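Local coordinates for protein N-deoxyribosyltransferase (Bacillus psychrosaccharolyticus, PDB 6EVS) that probably transfers the 2-deoxyribosyl group from a nucleoside to a different, free nucleobase, a reaction used to synthesise modified nucleosides, at residues P95-S100 with E125-A130. Sequence-based numbering, arbitrary orientation.
Sequences PVMLFS and ENYDFA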
loop_
_atom_site.group_PDB
_atom_site.type_symbol
_atom_site.label_atom_id
_atom_site.label_comp_id
_atom_site.label_asym_id
_atom_site.label_seq_id
_atom_site.Cartn_x
_atom_site.Cartn_y
_atom_site.Cartn_z
ATOM N N PRO A 95 -6.159 -10.014 7.511
ATOM C CA PRO A 95 -5.896 -10.803 8.725
ATOM C C PRO A 95 -5.550 -12.239 8.341
ATOM O O PRO A 95 -6.198 -12.842 7.481
ATOM C CB PRO A 95 -7.210 -10.710 9.500
ATOM C CG PRO A 95 -7.727 -9.311 9.146
ATOM C CD PRO A 95 -7.411 -9.238 7.625
ATOM N N VAL A 96 -4.492 -12.767 8.938
ATOM C CA VAL A 96 -4.044 -14.123 8.643
ATOM C C VAL A 96 -4.486 -15.050 9.763
ATOM O O VAL A 96 -4.166 -14.818 10.931
ATOM C CB VAL A 96 -2.519 -14.191 8.451
ATOM C CG1 VAL A 96 -2.065 -15.644 8.460
ATOM C CG2 VAL A 96 -2.118 -13.514 7.167
ATOM N N MET A 97 -5.213 -16.107 9.401
ATOM C CA MET A 97 -5.487 -17.221 10.289
ATOM C C MET A 97 -4.667 -18.430 9.855
ATOM O O MET A 97 -4.487 -18.676 8.659
ATOM C CB MET A 97 -6.974 -17.584 10.318
ATOM C CG MET A 97 -7.866 -16.521 11.022
ATOM S SD MET A 97 -9.546 -16.730 10.445
ATOM C CE MET A 97 -10.402 -17.659 11.669
ATOM N N LEU A 98 -4.171 -19.185 10.826
ATOM C CA LEU A 98 -3.274 -20.290 10.526
ATOM C C LEU A 98 -3.727 -21.527 11.283
ATOM O O LEU A 98 -4.086 -21.452 12.464
ATOM C CB LEU A 98 -1.821 -19.931 10.880
ATOM C CG LEU A 98 -0.714 -20.822 10.309
ATOM C CD1 LEU A 98 -0.550 -20.582 8.818
ATOM C CD2 LEU A 98 0.605 -20.594 11.040
ATOM N N PHE A 99 -3.721 -22.658 10.586
ATOM C CA PHE A 99 -4.041 -23.953 11.156
ATOM C C PHE A 99 -2.825 -24.854 10.986
ATOM O O PHE A 99 -2.294 -24.984 9.880
ATOM C CB PHE A 99 -5.278 -24.572 10.484
ATOM C CG PHE A 99 -5.669 -25.913 11.062
ATOM C CD1 PHE A 99 -5.171 -27.080 10.526
ATOM C CD2 PHE A 99 -6.531 -25.995 12.147
ATOM C CE1 PHE A 99 -5.512 -28.315 11.069
ATOM C CE2 PHE A 99 -6.880 -27.230 12.691
ATOM C CZ PHE A 99 -6.376 -28.382 12.149
ATOM N N SER A 100 -2.370 -25.467 12.071
ATOM C CA SER A 100 -1.223 -26.372 11.951
ATOM C C SER A 100 -1.647 -27.784 12.329
ATOM O O SER A 100 -1.985 -28.030 13.503
ATOM C CB SER A 100 -0.045 -25.903 12.817
ATOM O OG SER A 100 1.041 -26.823 12.791
ATOM N N GLU A 125 -14.413 -23.733 14.419
ATOM C CA GLU A 125 -15.865 -23.723 14.291
ATOM C C GLU A 125 -16.516 -22.767 15.280
ATOM O O GLU A 125 -17.603 -22.246 15.003
ATOM C CB GLU A 125 -16.416 -25.138 14.458
ATOM C CG GLU A 125 -16.334 -25.923 13.158
ATOM C CD GLU A 125 -16.153 -27.411 13.361
ATOM O OE1 GLU A 125 -15.688 -28.071 12.410
ATOM O OE2 GLU A 125 -16.478 -27.920 14.457
ATOM N N ASN A 126 -15.865 -22.507 16.415
ATOM C CA ASN A 126 -16.388 -21.595 17.423
ATOM C C ASN A 126 -15.818 -20.182 17.329
ATOM O O ASN A 126 -16.284 -19.301 18.054
ATOM C CB ASN A 126 -16.123 -22.156 18.823
ATOM C CG ASN A 126 -16.896 -23.432 19.090
ATOM O OD1 ASN A 126 -18.016 -23.609 18.604
ATOM N ND2 ASN A 126 -16.302 -24.332 19.869
ATOM N N TYR A 127 -14.832 -19.949 16.461
ATOM C CA TYR A 127 -14.222 -18.629 16.330
ATOM C C TYR A 127 -15.238 -17.595 15.845
ATOM O O TYR A 127 -16.053 -17.870 14.959
ATOM C CB TYR A 127 -13.048 -18.707 15.353
ATOM C CG TYR A 127 -12.230 -17.445 15.246
ATOM C CD1 TYR A 127 -11.305 -17.102 16.231
ATOM C CD2 TYR A 127 -12.379 -16.591 14.151
ATOM C CE1 TYR A 127 -10.543 -15.942 16.122
ATOM C CE2 TYR A 127 -11.620 -15.441 14.033
ATOM C CZ TYR A 127 -10.709 -15.117 15.020
ATOM O OH TYR A 127 -9.961 -13.965 14.895
ATOM N N ASP A 128 -15.180 -16.392 16.419
ATOM C CA ASP A 128 -16.075 -15.305 16.024
ATOM C C ASP A 128 -15.435 -14.550 14.863
ATOM O O ASP A 128 -14.619 -13.650 15.069
ATOM C CB ASP A 128 -16.360 -14.379 17.202
ATOM C CG ASP A 128 -17.533 -13.442 16.938
ATOM O OD1 ASP A 128 -17.837 -13.167 15.756
ATOM O OD2 ASP A 128 -18.151 -12.980 17.917
ATOM N N PHE A 129 -15.821 -14.916 13.638
ATOM C CA PHE A 129 -15.295 -14.267 12.441
ATOM C C PHE A 129 -15.763 -12.819 12.323
ATOM O O PHE A 129 -15.080 -11.997 11.698
ATOM C CB PHE A 129 -15.732 -15.040 11.192
ATOM C CG PHE A 129 -14.959 -16.295 10.944
ATOM C CD1 PHE A 129 -15.261 -17.456 11.639
ATOM C CD2 PHE A 129 -13.943 -16.324 10.003
ATOM C CE1 PHE A 129 -14.558 -18.632 11.393
ATOM C CE2 PHE A 129 -13.244 -17.488 9.748
ATOM C CZ PHE A 129 -13.546 -18.644 10.449
ATOM N N ALA A 130 -16.926 -12.497 12.891
ATOM C CA ALA A 130 -17.461 -11.141 12.785
ATOM C C ALA A 130 -16.570 -10.134 13.509
ATOM O O ALA A 130 -16.216 -9.089 12.950
ATOM C CB ALA A 130 -18.885 -11.096 13.344
#
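Met97 alone carries the strand's side of this contact, reaching across to Tyr127 and Phe129 in the loop that follows helix 121-126. The backbones stay well apart, since even the nearest pair of CA atoms, those of Met97 and Phe129, is 10.5 Å from each other. The gap is closed by side chains alone: Met97 from one side, the two rings from the other. Its CG stands anti to the carbonyl carbon (chi1 -70°), chi2 is extended at 158°, and a bend at chi3 of 99° turns the terminal methyl to where both rings meet it. Met97 CE lies 3.3 Å from Tyr127 CD2 and 3.4 Å from Phe129 CE2, so one methyl is shared between two aromatic groups. The sulfur follows more loosely, with Met97 SD 4.8 Å from the centroid of the Phe129 ring. From the Tyr127 centroid it is 5.1 Å away, and both are oblique Met-aromatic contacts. The rings also pack on each other, with Tyr127 CD2 lying 3.9 Å above the plane of Phe129, displaced toward its rim, while Phe129 CD1 meets the edge of Tyr127. The polar end of Tyr127 is satisfied outside the contact, where OH is hydrogen-bonded to Pro133 O. Farther along the strand, Phe99 stacks on Trp121 of helix 121-126. Strand 96-99 runs between strands 68-72 and 116-118 in the parallel sheet, whose order 2-1-3-4-5 fits the flavodoxin-like alpha/beta fold of nucleoside 2-deoxyribosyltransferases. Met97 also packs on Ile68, Phe70, Ala116 and Phe118 from these two neighbours. Tyr127 meets Phe118 edge-to-face and Phe129 touches Ile68, so the loop after the last helix, 121-126, packs against one side of the sheet through an apolar layer that bridges all three strands.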